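Local coordinates for COG3291: FOG: PKD repeat (Clostridium thermocellum, PDB 1WMX), which serves as the family 30 carbohydrate-binding module of CelJ, a large multidomain enzyme that probably degrades cellulose, at residues Y86-I91 against D174-S179; L9-F14 against H76-Y81; I117-V122 against N148-S153; G96-V101 against V127-D132. All blocks are in the same frame, centred on the assembly; numbering follows the deposited sequence.

Contact 2 is the first to close: residues 9-14, which run into the first strand, meet residues 76-81, in the connection leading from the five-stranded sheet to the larger one. Residues 86-91 then open contact 1, which is not completed until 174-179, near the end of the sandwich, and joins two neighbouring strands of the larger sheet. Contacts 3 and 4 both fall within that span and cross each other, in the order 96-101, 117-122, 127-132, 148-153. Contact 4 ties together two loops that pass between the sheets, and contact 3 joins the outer strand 118-122 to the loop before strand 155-161. Strand 11-14 also pairs with 168-178, linking contacts 1 and 2.

Contact 1 (Y86-I91 against D174-S179)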
loop_
_atom_site.group_PDB
_atom_site.type_symbol
_atom_site.label_atom_id
_atom_site.label_comp_id
_atom_site.label_asym_id
_atom_site.label_seq_id
_atom_site.Cartn_x
_atom_site.Cartn_y
_atom_site.Cartn_z
ATOM N N TYR B 86 -3.606 3.858 -21.936
ATOM C CA TYR B 86 -2.814 4.842 -21.196
ATOM C C TYR B 86 -3.662 5.586 -20.164
ATOM O O TYR B 86 -4.894 5.606 -20.240
ATOM C CB TYR B 86 -2.249 5.939 -22.122
ATOM C CG TYR B 86 -1.443 5.458 -23.326
ATOM C CD1 TYR B 86 -2.077 4.817 -24.390
ATOM C CD2 TYR B 86 -0.063 5.672 -23.376
ATOM C CE1 TYR B 86 -1.340 4.396 -25.500
ATOM C CE2 TYR B 86 0.675 5.254 -24.488
ATOM C CZ TYR B 86 0.033 4.616 -25.551
ATOM O OH TYR B 86 0.744 4.208 -26.642
ATOM N N LEU B 87 -2.959 6.169 -19.217
ATOM C CA LEU B 87 -3.552 7.030 -18.203
ATOM C C LEU B 87 -3.173 8.393 -18.701
ATOM O O LEU B 87 -1.990 8.741 -18.718
ATOM C CB LEU B 87 -2.948 6.768 -16.815
ATOM C CG LEU B 87 -3.108 7.954 -15.852
ATOM C CD1 LEU B 87 -4.573 8.152 -15.437
ATOM C CD2 LEU B 87 -2.279 7.766 -14.571
ATOM N N GLU B 88 -4.138 9.164 -19.132
ATOM C CA GLU B 88 -3.820 10.485 -19.672
ATOM C C GLU B 88 -4.423 11.591 -18.820
ATOM O O GLU B 88 -5.444 11.406 -18.150
ATOM C CB GLU B 88 -4.339 10.594 -21.101
ATOM C CG GLU B 88 -3.871 9.438 -21.990
ATOM C CD GLU B 88 -4.242 9.629 -23.449
ATOM O OE1 GLU B 88 -4.384 8.612 -24.200
ATOM O OE2 GLU B 88 -4.407 10.806 -23.907
ATOM N N PHE B 89 -3.752 12.728 -18.873
ATOM C CA PHE B 89 -4.157 13.920 -18.131
ATOM C C PHE B 89 -3.232 15.085 -18.490
ATOM O O PHE B 89 -2.141 14.898 -19.030
ATOM C CB PHE B 89 -4.065 13.633 -16.615
ATOM C CG PHE B 89 -2.659 13.245 -16.146
ATOM C CD1 PHE B 89 -1.725 14.233 -15.826
ATOM C CD2 PHE B 89 -2.297 11.900 -16.035
ATOM C CE1 PHE B 89 -0.437 13.878 -15.400
ATOM C CE2 PHE B 89 -1.009 11.545 -15.611
ATOM C CZ PHE B 89 -0.081 12.535 -15.295
ATOM N N ASP B 90 -3.685 16.284 -18.202
ATOM C CA ASP B 90 -2.874 17.480 -18.426
ATOM C C ASP B 90 -2.481 17.957 -17.057
ATOM O O ASP B 90 -3.244 17.797 -16.104
ATOM C CB ASP B 90 -3.664 18.552 -19.159
ATOM C CG ASP B 90 -4.161 18.080 -20.493
ATOM O OD1 ASP B 90 -5.406 17.892 -20.655
ATOM O OD2 ASP B 90 -3.323 17.874 -21.429
ATOM N N ILE B 91 -1.307 18.529 -16.955
ATOM C CA ILE B 91 -0.809 19.010 -15.665
ATOM C C ILE B 91 0.116 20.214 -15.858
ATOM O O ILE B 91 0.637 20.448 -16.950
ATOM C CB ILE B 91 -0.023 17.888 -14.976
ATOM C CG1 ILE B 91 0.417 18.291 -13.556
ATOM C CG2 ILE B 91 1.231 17.516 -15.778
ATOM C CD1 ILE B 91 1.195 17.198 -12.812
ATOM N N ASP B 174 -8.700 16.850 -17.261
ATOM C CA ASP B 174 -9.059 15.740 -18.132
ATOM C C ASP B 174 -8.338 14.432 -17.810
ATOM O O ASP B 174 -7.664 13.863 -18.670
ATOM C CB ASP B 174 -8.753 16.137 -19.587
ATOM C CG ASP B 174 -9.514 15.307 -20.600
ATOM O OD1 ASP B 174 -9.145 15.343 -21.794
ATOM O OD2 ASP B 174 -10.490 14.630 -20.222
ATOM N N ILE B 175 -8.476 13.950 -16.578
ATOM C CA ILE B 175 -7.833 12.704 -16.193
ATOM C C ILE B 175 -8.688 11.511 -16.640
ATOM O O ILE B 175 -9.860 11.395 -16.265
ATOM C CB ILE B 175 -7.636 12.604 -14.659
ATOM C CG1 ILE B 175 -6.867 13.822 -14.134
ATOM C CG2 ILE B 175 -6.859 11.334 -14.322
ATOM C CD1 ILE B 175 -6.734 13.849 -12.624
ATOM N N LYS B 176 -8.111 10.626 -17.449
ATOM C CA LYS B 176 -8.845 9.448 -17.893
ATOM C C LYS B 176 -8.006 8.276 -18.383
ATOM O O LYS B 176 -6.788 8.371 -18.523
ATOM C CB LYS B 176 -9.897 9.823 -18.938
ATOM C CG LYS B 176 -9.469 10.847 -19.958
ATOM C CD LYS B 176 -8.486 10.301 -20.945
ATOM C CE LYS B 176 -8.151 11.364 -21.977
ATOM N NZ LYS B 176 -9.383 11.840 -22.659
ATOM N N ILE B 177 -8.683 7.158 -18.610
ATOM C CA ILE B 177 -8.048 5.929 -19.066
ATOM C C ILE B 177 -8.485 5.657 -20.502
ATOM O O ILE B 177 -9.684 5.590 -20.788
ATOM C CB ILE B 177 -8.491 4.708 -18.217
ATOM C CG1 ILE B 177 -8.374 5.016 -16.720
ATOM C CG2 ILE B 177 -7.661 3.483 -18.601
ATOM C CD1 ILE B 177 -6.977 4.937 -16.146
ATOM N N THR B 178 -7.519 5.504 -21.400
ATOM C CA THR B 178 -7.821 5.211 -22.800
ATOM C C THR B 178 -7.397 3.777 -23.102
ATOM O O THR B 178 -6.486 3.244 -22.462
ATOM C CB THR B 178 -7.102 6.192 -23.759
ATOM O OG1 THR B 178 -5.697 6.206 -23.482
ATOM C CG2 THR B 178 -7.661 7.606 -23.591
ATOM N N SER B 179 -8.081 3.156 -24.127
ATOM C CA SER B 179 -7.809 1.744 -24.438
ATOM C C SER B 179 -6.711 1.642 -25.493
ATOM O O SER B 179 -5.864 0.738 -25.467
ATOM C CB SER B 179 -9.071 1.065 -24.961
ATOM O OG SER B 179 -9.382 1.548 -26.255
#
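Backbone hydrogen bonds join Glu-88 and Lys-176 in both directions: Glu-88 N donates to Lys-176 O at 2.8 Å and Lys-176 N to Glu-88 O at 2.9 Å. At the next hydrogen-bonded pair, Thr-178 N gives its hydrogen to Tyr-86 O at 2.9 Å; the return bond from Tyr-86 N is less certain. Leu-87 and Ile-177 form the non-hydrogen-bonded pair in between. The strands run antiparallel, their axes 4.8 Å apart at closest approach, as neighbours in the larger sheet of a beta-sandwich, the fold of this carbohydrate-binding module. Apolar contacts belong to the inner face. Leu-87 CD1 touches both Ile-175 CG2 and Ile-177 CD1, each at 4.1 Å, while Phe-89 meets Ile-175 through its CB rather than its ring, 3.7 Å from CG1. Ile-102 and Phe-104 of the opposing sheet pack onto this layer. Polar side chains gather on the other face, with Tyr-86, Glu-88, Lys-176 and Thr-178. Glu-88 reaches out with its chain extended beyond CG, and its OE1 accepts a 2.8 Å bond from Thr-178 OG1 on the anti side, 33° out of the carboxylate plane. The same OG1 lies at the edge of the Tyr-86 ring, whose cation-pi partner is Lys-137. Within its own segment, Lys-176 NZ makes a long salt bridge to Asp-174 OD1.

Contact 2 (L9-F14 against H76-Y81); sequences LDVQIF and HDLSQY. With SO4 (sulfate ion), chain C.
The ring of Tyr-81 has Leu-9 O at its edge, in its plane, and Leu-78 CD2 over one face, offset toward the rim; Val-11 CG2 comes to it obliquely. The imidazole of His-76 is likewise met at its edge, where Val-11 CG2 lies 3.8 Å from NE2. One methyl links three side chains: besides the two rings, Val-11 CG2 touches Leu-78 CD2 at 4.1 Å. It can do so because it stands anti to its own carbonyl carbon while CG1 lies anti to the backbone N (chi1 176°). CG1 lies on the side of a sulfate ion, probably from the crystallisation liquor, which is held by Gln-12 N through a nearly straight 3.0 Å bond to O2 and by Arg-71. The phenol is fixed by a short hydrogen bond, Tyr-81 OH to Leu-9 O at 2.6 Å, with the donor in the carbonyl plane. In the fold this packing fastens the loop between strands 64-69 and 86-93 to the start of the first strand of the sandwich. Strand 11-14 pairs with 168-178 through Val-11 and Ile-177, and the loop is joined to strand 155-161 by a backbone bond between His-76 and Val-155.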
loop_
_atom_site.group_PDB
_atom_site.type_symbol
_atom_site.label_atom_id
_atom_site.label_comp_id
_atom_site.label_asym_id
_atom_site.label_seq_id
_atom_site.Cartn_x
_atom_site.Cartn_y
_atom_site.Cartn_z
ATOM N N LEU B 9 -14.759 2.182 -24.310
ATOM C CA LEU B 9 -14.952 3.603 -24.051
ATOM C C LEU B 9 -13.917 4.072 -23.034
ATOM O O LEU B 9 -13.392 3.270 -22.257
ATOM C CB LEU B 9 -16.356 3.870 -23.496
ATOM C CG LEU B 9 -17.543 3.717 -24.450
ATOM C CD1 LEU B 9 -17.405 4.701 -25.608
ATOM C CD2 LEU B 9 -17.596 2.294 -24.973
ATOM N N ASP B 10 -13.620 5.365 -23.049
ATOM C CA ASP B 10 -12.664 5.935 -22.111
ATOM C C ASP B 10 -13.245 5.911 -20.705
ATOM O O ASP B 10 -14.461 5.979 -20.519
ATOM C CB ASP B 10 -12.336 7.385 -22.479
ATOM C CG ASP B 10 -11.464 7.494 -23.705
ATOM O OD1 ASP B 10 -11.161 8.640 -24.109
ATOM O OD2 ASP B 10 -11.073 6.447 -24.268
ATOM N N VAL B 11 -12.369 5.804 -19.717
ATOM C CA VAL B 11 -12.793 5.800 -18.323
ATOM C C VAL B 11 -12.331 7.138 -17.773
ATOM O O VAL B 11 -11.137 7.355 -17.558
ATOM C CB VAL B 11 -12.150 4.640 -17.534
ATOM C CG1 VAL B 11 -12.543 4.726 -16.063
ATOM C CG2 VAL B 11 -12.612 3.307 -18.114
ATOM N N GLN B 12 -13.236 7.984 -17.561
ATOM C CA GLN B 12 -12.965 9.309 -17.110
ATOM C C GLN B 12 -12.845 9.343 -15.577
ATOM O O GLN B 12 -13.722 8.848 -14.864
ATOM C CB GLN B 12 -14.076 10.086 -17.570
ATOM C CG GLN B 12 -13.874 11.501 -17.195
ATOM C CD GLN B 12 -13.111 12.280 -18.249
ATOM O OE1 GLN B 12 -13.361 12.094 -19.444
ATOM N NE2 GLN B 12 -12.198 13.149 -17.859
ATOM N N ILE B 13 -11.735 9.880 -15.050
ATOM C CA ILE B 13 -11.516 9.911 -13.616
ATOM C C ILE B 13 -11.857 11.299 -13.063
ATOM O O ILE B 13 -12.447 11.424 -11.989
ATOM C CB ILE B 13 -10.060 9.516 -13.277
ATOM C CG1 ILE B 13 -9.811 8.079 -13.741
ATOM C CG2 ILE B 13 -9.820 9.620 -11.772
ATOM C CD1 ILE B 13 -8.377 7.611 -13.585
ATOM N N PHE B 14 -11.485 12.338 -13.806
ATOM C CA PHE B 14 -11.781 13.707 -13.408
ATOM C C PHE B 14 -12.069 14.532 -14.640
ATOM O O PHE B 14 -11.371 14.421 -15.648
ATOM C CB PHE B 14 -10.614 14.376 -12.686
ATOM C CG PHE B 14 -10.784 15.868 -12.551
ATOM C CD1 PHE B 14 -11.752 16.398 -11.703
ATOM C CD2 PHE B 14 -10.036 16.746 -13.337
ATOM C CE1 PHE B 14 -11.979 17.782 -11.644
ATOM C CE2 PHE B 14 -10.260 18.133 -13.287
ATOM C CZ PHE B 14 -11.233 18.646 -12.439
ATOM N N HIS B 76 -13.282 -2.063 -10.913
ATOM C CA HIS B 76 -13.572 -1.834 -12.324
ATOM C C HIS B 76 -12.622 -2.661 -13.168
ATOM O O HIS B 76 -11.414 -2.665 -12.944
ATOM C CB HIS B 76 -13.437 -0.360 -12.699
ATOM C CG HIS B 76 -13.964 -0.045 -14.062
ATOM N ND1 HIS B 76 -15.259 -0.340 -14.441
ATOM C CD2 HIS B 76 -13.376 0.511 -15.146
ATOM C CE1 HIS B 76 -15.440 0.026 -15.700
ATOM N NE2 HIS B 76 -14.316 0.543 -16.148
ATOM N N ASP B 77 -13.195 -3.359 -14.136
ATOM C CA ASP B 77 -12.455 -4.229 -15.045
ATOM C C ASP B 77 -11.659 -3.422 -16.074
ATOM O O ASP B 77 -12.234 -2.874 -17.011
ATOM C CB ASP B 77 -13.430 -5.154 -15.795
ATOM C CG ASP B 77 -12.780 -6.457 -16.259
ATOM O OD1 ASP B 77 -11.526 -6.489 -16.537
ATOM O OD2 ASP B 77 -13.492 -7.525 -16.374
ATOM N N LEU B 78 -10.343 -3.376 -15.917
ATOM C CA LEU B 78 -9.477 -2.621 -16.841
ATOM C C LEU B 78 -8.487 -3.545 -17.586
ATOM O O LEU B 78 -7.608 -3.078 -18.314
ATOM C CB LEU B 78 -8.594 -1.612 -16.085
ATOM C CG LEU B 78 -9.297 -0.367 -15.543
ATOM C CD1 LEU B 78 -8.309 0.568 -14.831
ATOM C CD2 LEU B 78 -9.975 0.475 -16.629
ATOM N N SER B 79 -8.633 -4.845 -17.399
ATOM C CA SER B 79 -7.712 -5.840 -18.014
ATOM C C SER B 79 -7.570 -5.642 -19.520
ATOM O O SER B 79 -6.472 -5.767 -20.097
ATOM C CB SER B 79 -8.208 -7.275 -17.779
ATOM O OG SER B 79 -9.476 -7.475 -18.386
ATOM N N GLN B 80 -8.659 -5.336 -20.159
ATOM C CA GLN B 80 -8.632 -5.164 -21.604
ATOM C C GLN B 80 -8.070 -3.783 -22.037
ATOM O O GLN B 80 -8.006 -3.471 -23.217
ATOM C CB GLN B 80 -10.029 -5.283 -22.239
ATOM N N TYR B 81 -7.657 -2.932 -21.095
ATOM C CA TYR B 81 -7.065 -1.606 -21.466
ATOM C C TYR B 81 -5.533 -1.674 -21.345
ATOM O O TYR B 81 -4.812 -0.748 -21.740
ATOM C CB TYR B 81 -7.545 -0.475 -20.558
ATOM C CG TYR B 81 -9.014 -0.086 -20.742
ATOM C CD1 TYR B 81 -10.021 -0.984 -20.388
ATOM C CD2 TYR B 81 -9.346 1.175 -21.260
ATOM C CE1 TYR B 81 -11.365 -0.619 -20.532
ATOM C CE2 TYR B 81 -10.690 1.541 -21.399
ATOM C CZ TYR B 81 -11.700 0.645 -21.030
ATOM O OH TYR B 81 -13.005 1.007 -21.146
HETATM S S SO4 C . -16.839 6.748 -16.839
HETATM O O1 SO4 C . -16.019 6.794 -15.612
HETATM O O2 SO4 C . -16.147 7.479 -17.917
HETATM O O3 SO4 C . -18.152 7.369 -16.589
HETATM O O4 SO4 C . -17.031 5.340 -17.237
#

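Contact 3 (I117-V122 against N148-S153); sequences IDVTTV and NGFDPS
Asp-151 OD1 is gripped twice by Ser-153, just beyond the place where Phe-150 packs against Ile-117 and Val-119. The hydroxyl Ser-153 OG donates to it at 2.6 Å from the syn side, and Ser-153 N at 3.0 Å from above the carboxylate plane, both on the same face. The backbone bond makes this an Asx turn, which probably helps set the course of the chain after Phe-150. Across the contact the packing is apolar. Val-119 CG1 sits over one face of the Phe-150 ring, 3.7 Å from its centroid and 27° off the normal, a CH-pi contact; at 3.3 Å from Phe-150 CG the fit is tight. Its other methyl, CG2, reaches the far end of the ring near CZ. The phenyl group is carried beneath this valine because Phe-150 CG stands anti to its backbone N (chi1 -170°), and the two side chains meet at about a right angle. Ile-117 O lies at the ring edge, in its plane, 3.4 Å from Phe-150 CD1. Beyond, Ile-117 CD1 rests against the backbone, 3.8 Å from Gly-149 C, where the chain has a positive phi. Asp-106 bridges the two segments, its carboxylate accepting from the backbone N of both Ile-117 and Asp-151. Asn-148 packs on Trp-63 of the second subunit. The contact joins outer strand 118-122 of the five-stranded sheet, which pairs with strand 101-106, to the loop between helix 140-143 and strand 155-161, and Leu-143 of that helix also touches Val-119.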
loop_
_atom_site.group_PDB
_atom_site.type_symbol
_atom_site.label_atom_id
_atom_site.label_comp_id
_atom_site.label_asym_id
_atom_site.label_seq_id
_atom_site.Cartn_x
_atom_site.Cartn_y
_atom_site.Cartn_z
ATOM N N ILE B 117 -3.710 -4.075 -3.401
ATOM C CA ILE B 117 -2.327 -3.915 -3.887
ATOM C C ILE B 117 -2.231 -2.731 -4.860
ATOM O O ILE B 117 -3.133 -2.487 -5.660
ATOM C CB ILE B 117 -1.861 -5.182 -4.593
ATOM C CG1 ILE B 117 -1.583 -6.294 -3.570
ATOM C CG2 ILE B 117 -0.587 -4.928 -5.409
ATOM C CD1 ILE B 117 -1.088 -7.597 -4.185
ATOM N N ASP B 118 -1.116 -2.016 -4.769
ATOM C CA ASP B 118 -0.868 -0.838 -5.616
ATOM C C ASP B 118 0.298 -1.048 -6.586
ATOM O O ASP B 118 1.280 -1.715 -6.269
ATOM C CB ASP B 118 -0.499 0.371 -4.748
ATOM C CG ASP B 118 -1.474 0.613 -3.619
ATOM O OD1 ASP B 118 -1.148 1.390 -2.666
ATOM O OD2 ASP B 118 -2.606 0.037 -3.635
ATOM N N VAL B 119 0.155 -0.475 -7.769
ATOM C CA VAL B 119 1.220 -0.482 -8.792
ATOM C C VAL B 119 1.561 0.979 -8.955
ATOM O O VAL B 119 0.672 1.809 -9.170
ATOM C CB VAL B 119 0.759 -1.102 -10.118
ATOM C CG1 VAL B 119 0.528 -2.607 -9.987
ATOM C CG2 VAL B 119 -0.536 -0.465 -10.634
ATOM N N THR B 120 2.838 1.308 -8.851
ATOM C CA THR B 120 3.233 2.723 -8.913
ATOM C C THR B 120 4.493 3.023 -9.724
ATOM O O THR B 120 5.242 2.138 -10.122
ATOM C CB THR B 120 3.505 3.210 -7.504
ATOM O OG1 THR B 120 4.597 2.478 -6.950
ATOM C CG2 THR B 120 2.296 3.022 -6.596
ATOM N N THR B 121 4.671 4.312 -9.933
ATOM C CA THR B 121 5.817 4.881 -10.651
ATOM C C THR B 121 5.856 6.361 -10.304
ATOM O O THR B 121 4.916 6.897 -9.712
ATOM C CB THR B 121 5.667 4.685 -12.170
ATOM O OG1 THR B 121 6.774 5.283 -12.844
ATOM C CG2 THR B 121 4.387 5.311 -12.716
ATOM N N VAL B 122 6.934 7.028 -10.653
ATOM C CA VAL B 122 7.036 8.469 -10.377
ATOM C C VAL B 122 6.637 9.201 -11.643
ATOM O O VAL B 122 6.987 8.797 -12.756
ATOM C CB VAL B 122 8.446 8.842 -9.954
ATOM C CG1 VAL B 122 8.837 8.127 -8.660
ATOM C CG2 VAL B 122 9.481 8.490 -11.022
ATOM N N ASN B 148 3.503 -9.791 -9.155
ATOM C CA ASN B 148 3.580 -9.539 -7.731
ATOM C C ASN B 148 2.181 -9.364 -7.090
ATOM O O ASN B 148 2.049 -8.783 -6.000
ATOM C CB ASN B 148 4.430 -8.323 -7.464
ATOM C CG ASN B 148 5.879 -8.590 -7.863
ATOM O OD1 ASN B 148 6.672 -7.665 -7.968
ATOM N ND2 ASN B 148 6.273 -9.833 -8.100
ATOM N N GLY B 149 1.126 -9.862 -7.777
ATOM C CA GLY B 149 -0.246 -9.861 -7.176
ATOM C C GLY B 149 -1.310 -8.892 -7.756
ATOM O O GLY B 149 -2.508 -9.187 -7.741
ATOM N N PHE B 150 -0.924 -7.746 -8.255
ATOM C CA PHE B 150 -1.923 -6.771 -8.773
ATOM C C PHE B 150 -2.882 -7.434 -9.778
ATOM O O PHE B 150 -2.469 -8.206 -10.651
ATOM C CB PHE B 150 -1.225 -5.608 -9.456
ATOM C CG PHE B 150 -2.174 -4.460 -9.792
ATOM C CD1 PHE B 150 -2.686 -3.645 -8.773
ATOM C CD2 PHE B 150 -2.532 -4.227 -11.120
ATOM C CE1 PHE B 150 -3.553 -2.592 -9.090
ATOM C CE2 PHE B 150 -3.399 -3.176 -11.437
ATOM C CZ PHE B 150 -3.910 -2.358 -10.422
ATOM N N ASP B 151 -4.193 -7.106 -9.648
ATOM C CA ASP B 151 -5.226 -7.652 -10.520
ATOM C C ASP B 151 -5.943 -6.544 -11.298
ATOM O O ASP B 151 -6.901 -5.940 -10.806
ATOM C CB ASP B 151 -6.238 -8.447 -9.686
ATOM C CG ASP B 151 -7.369 -9.025 -10.526
ATOM O OD1 ASP B 151 -7.305 -8.899 -11.767
ATOM O OD2 ASP B 151 -8.316 -9.609 -9.943
ATOM N N PRO B 152 -5.486 -6.265 -12.531
ATOM C CA PRO B 152 -6.103 -5.217 -13.355
ATOM C C PRO B 152 -7.601 -5.361 -13.631
ATOM O O PRO B 152 -8.238 -4.426 -14.121
ATOM C CB PRO B 152 -5.247 -5.223 -14.630
ATOM C CG PRO B 152 -4.660 -6.612 -14.652
ATOM C CD PRO B 152 -4.317 -6.846 -13.214
ATOM N N SER B 153 -8.173 -6.513 -13.311
ATOM C CA SER B 153 -9.602 -6.700 -13.517
ATOM C C SER B 153 -10.375 -6.208 -12.286
ATOM O O SER B 153 -11.605 -6.161 -12.303
ATOM C CB SER B 153 -9.926 -8.181 -13.751
ATOM O OG SER B 153 -9.787 -8.921 -12.541
#

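Contact 4 (G96-V101 against V127-D132); sequences GGEDFV and VTVTTD
Gly-97 N donates to Val-129 O across two irregular loop segments at 2.6 Å, a short bond whose donor stands 35° above the carbonyl plane. Both segments belong to connections that pass between the two sheets of the beta-sandwich: residues 96-101 lead from strand 86-93 to strand 101-106, while the loop residues 127-132 lead from strand 118-122 back to strand 134-139. Gly-96 also approaches closely, its CA 3.3 Å from Val-129 O, and both glycines have positive phi. Among the side chains, Val-129 and Glu-98 meet at about a right angle. The Glu-98 chain bends at chi2 (83°), which turns the carboxylate back over its own loop. There OE1 accepts a bond from Gly-96 N at 2.8 Å on the syn side, and another from Glu-95 N, so that two backbone donors grip this one oxygen. Its second oxygen, OE2, lies close to the valine, 3.2 Å from Val-129 CG1. The other methyl, Val-129 CG2, faces Glu-98 O at 3.6 Å and packs on Ile-91 of the neighbouring strand. Beyond Val-129 the chain is shaped by an ST turn, in which Thr-130 OG1 accepts from Asp-132 N. A backbone bond between Thr-130 and Gly-93 attaches this loop to the end of strand 86-93. Between the two segments a water bridges the backbones, donating to Glu-98 O at 2.9 Å and accepting from Val-129 N at 2.8 Å.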
loop_
_atom_site.group_PDB
_atom_site.type_symbol
_atom_site.label_atom_id
_atom_site.label_comp_id
_atom_site.label_asym_id
_atom_site.label_seq_id
_atom_site.Cartn_x
_atom_site.Cartn_y
_atom_site.Cartn_z
ATOM N N GLY B 96 7.412 24.296 -10.966
ATOM C CA GLY B 96 7.995 23.410 -11.974
ATOM C C GLY B 96 8.937 22.392 -11.334
ATOM O O GLY B 96 9.610 22.666 -10.336
ATOM N N GLY B 97 8.968 21.217 -11.921
ATOM C CA GLY B 97 9.828 20.150 -11.432
ATOM C C GLY B 97 9.180 19.381 -10.282
ATOM O O GLY B 97 9.827 18.554 -9.633
ATOM N N GLU B 98 7.907 19.659 -10.027
ATOM C CA GLU B 98 7.177 18.947 -8.967
ATOM C C GLU B 98 7.201 17.462 -9.311
ATOM O O GLU B 98 7.140 17.087 -10.486
ATOM C CB GLU B 98 5.708 19.405 -8.890
ATOM C CG GLU B 98 5.513 20.842 -8.426
ATOM C CD GLU B 98 5.664 21.849 -9.546
ATOM O OE1 GLU B 98 5.529 23.086 -9.289
ATOM O OE2 GLU B 98 5.924 21.446 -10.730
ATOM N N ASP B 99 7.290 16.624 -8.299
ATOM C CA ASP B 99 7.313 15.174 -8.523
ATOM C C ASP B 99 6.642 14.450 -7.353
ATOM O O ASP B 99 6.678 14.912 -6.210
ATOM C CB ASP B 99 8.757 14.698 -8.670
ATOM C CG ASP B 99 8.845 13.268 -9.159
ATOM O OD1 ASP B 99 8.101 12.889 -10.123
ATOM O OD2 ASP B 99 9.656 12.463 -8.598
ATOM N N PHE B 100 6.033 13.317 -7.669
ATOM C CA PHE B 100 5.332 12.502 -6.664
ATOM C C PHE B 100 4.989 11.132 -7.257
ATOM O O PHE B 100 5.154 10.892 -8.454
ATOM C CB PHE B 100 4.049 13.222 -6.219
ATOM C CG PHE B 100 3.189 13.696 -7.381
ATOM C CD1 PHE B 100 2.359 12.795 -8.046
ATOM C CD2 PHE B 100 3.228 15.032 -7.788
ATOM C CE1 PHE B 100 1.574 13.221 -9.122
ATOM C CE2 PHE B 100 2.445 15.463 -8.867
ATOM C CZ PHE B 100 1.618 14.555 -9.535
ATOM N N VAL B 101 4.515 10.240 -6.406
ATOM C CA VAL B 101 4.158 8.885 -6.841
ATOM C C VAL B 101 2.762 8.862 -7.457
ATOM O O VAL B 101 1.843 9.525 -6.984
ATOM C CB VAL B 101 4.182 7.925 -5.670
ATOM C CG1 VAL B 101 3.869 6.495 -6.121
ATOM C CG2 VAL B 101 5.544 7.925 -4.983
ATOM N N VAL B 127 7.103 12.867 -17.551
ATOM C CA VAL B 127 6.988 14.301 -17.813
ATOM C C VAL B 127 7.892 15.080 -16.872
ATOM O O VAL B 127 8.328 14.567 -15.841
ATOM C CB VAL B 127 5.541 14.770 -17.595
ATOM C CG1 VAL B 127 5.127 14.667 -16.124
ATOM C CG2 VAL B 127 5.344 16.226 -18.030
ATOM N N THR B 128 8.164 16.300 -17.265
ATOM C CA THR B 128 8.950 17.237 -16.465
ATOM C C THR B 128 8.043 18.437 -16.291
ATOM O O THR B 128 8.013 19.334 -17.133
ATOM C CB THR B 128 10.257 17.644 -17.166
ATOM O OG1 THR B 128 11.099 16.504 -17.353
ATOM C CG2 THR B 128 11.035 18.683 -16.345
ATOM N N VAL B 129 7.304 18.423 -15.203
ATOM C CA VAL B 129 6.325 19.477 -14.913
ATOM C C VAL B 129 6.941 20.882 -14.951
ATOM O O VAL B 129 7.995 21.142 -14.369
ATOM C CB VAL B 129 5.695 19.262 -13.545
ATOM C CG1 VAL B 129 4.502 20.196 -13.336
ATOM C CG2 VAL B 129 5.204 17.823 -13.379
ATOM N N THR B 130 6.231 21.751 -15.658
ATOM C CA THR B 130 6.601 23.167 -15.827
ATOM C C THR B 130 5.457 24.020 -15.332
ATOM O O THR B 130 4.506 23.513 -14.733
ATOM C CB THR B 130 6.831 23.500 -17.298
ATOM O OG1 THR B 130 5.568 23.568 -17.966
ATOM C CG2 THR B 130 7.694 22.460 -18.005
ATOM N N THR B 131 5.551 25.310 -15.593
ATOM C CA THR B 131 4.500 26.235 -15.183
ATOM C C THR B 131 3.461 26.367 -16.298
ATOM O O THR B 131 2.489 27.114 -16.185
ATOM C CB THR B 131 5.060 27.622 -14.861
ATOM O OG1 THR B 131 6.107 27.512 -13.895
ATOM C CG2 THR B 131 3.980 28.542 -14.289
ATOM N N ASP B 132 3.679 25.637 -17.375
ATOM C CA ASP B 132 2.747 25.644 -18.511
ATOM C C ASP B 132 2.104 24.268 -18.601
ATOM O O ASP B 132 2.679 23.267 -18.169
ATOM C CB ASP B 132 3.483 25.971 -19.808
ATOM C CG ASP B 132 4.261 27.275 -19.732
ATOM O OD1 ASP B 132 3.720 28.308 -19.215
ATOM O OD2 ASP B 132 5.448 27.320 -20.187
HETATM O O HOH W 1 8.601 17.207 -12.982
#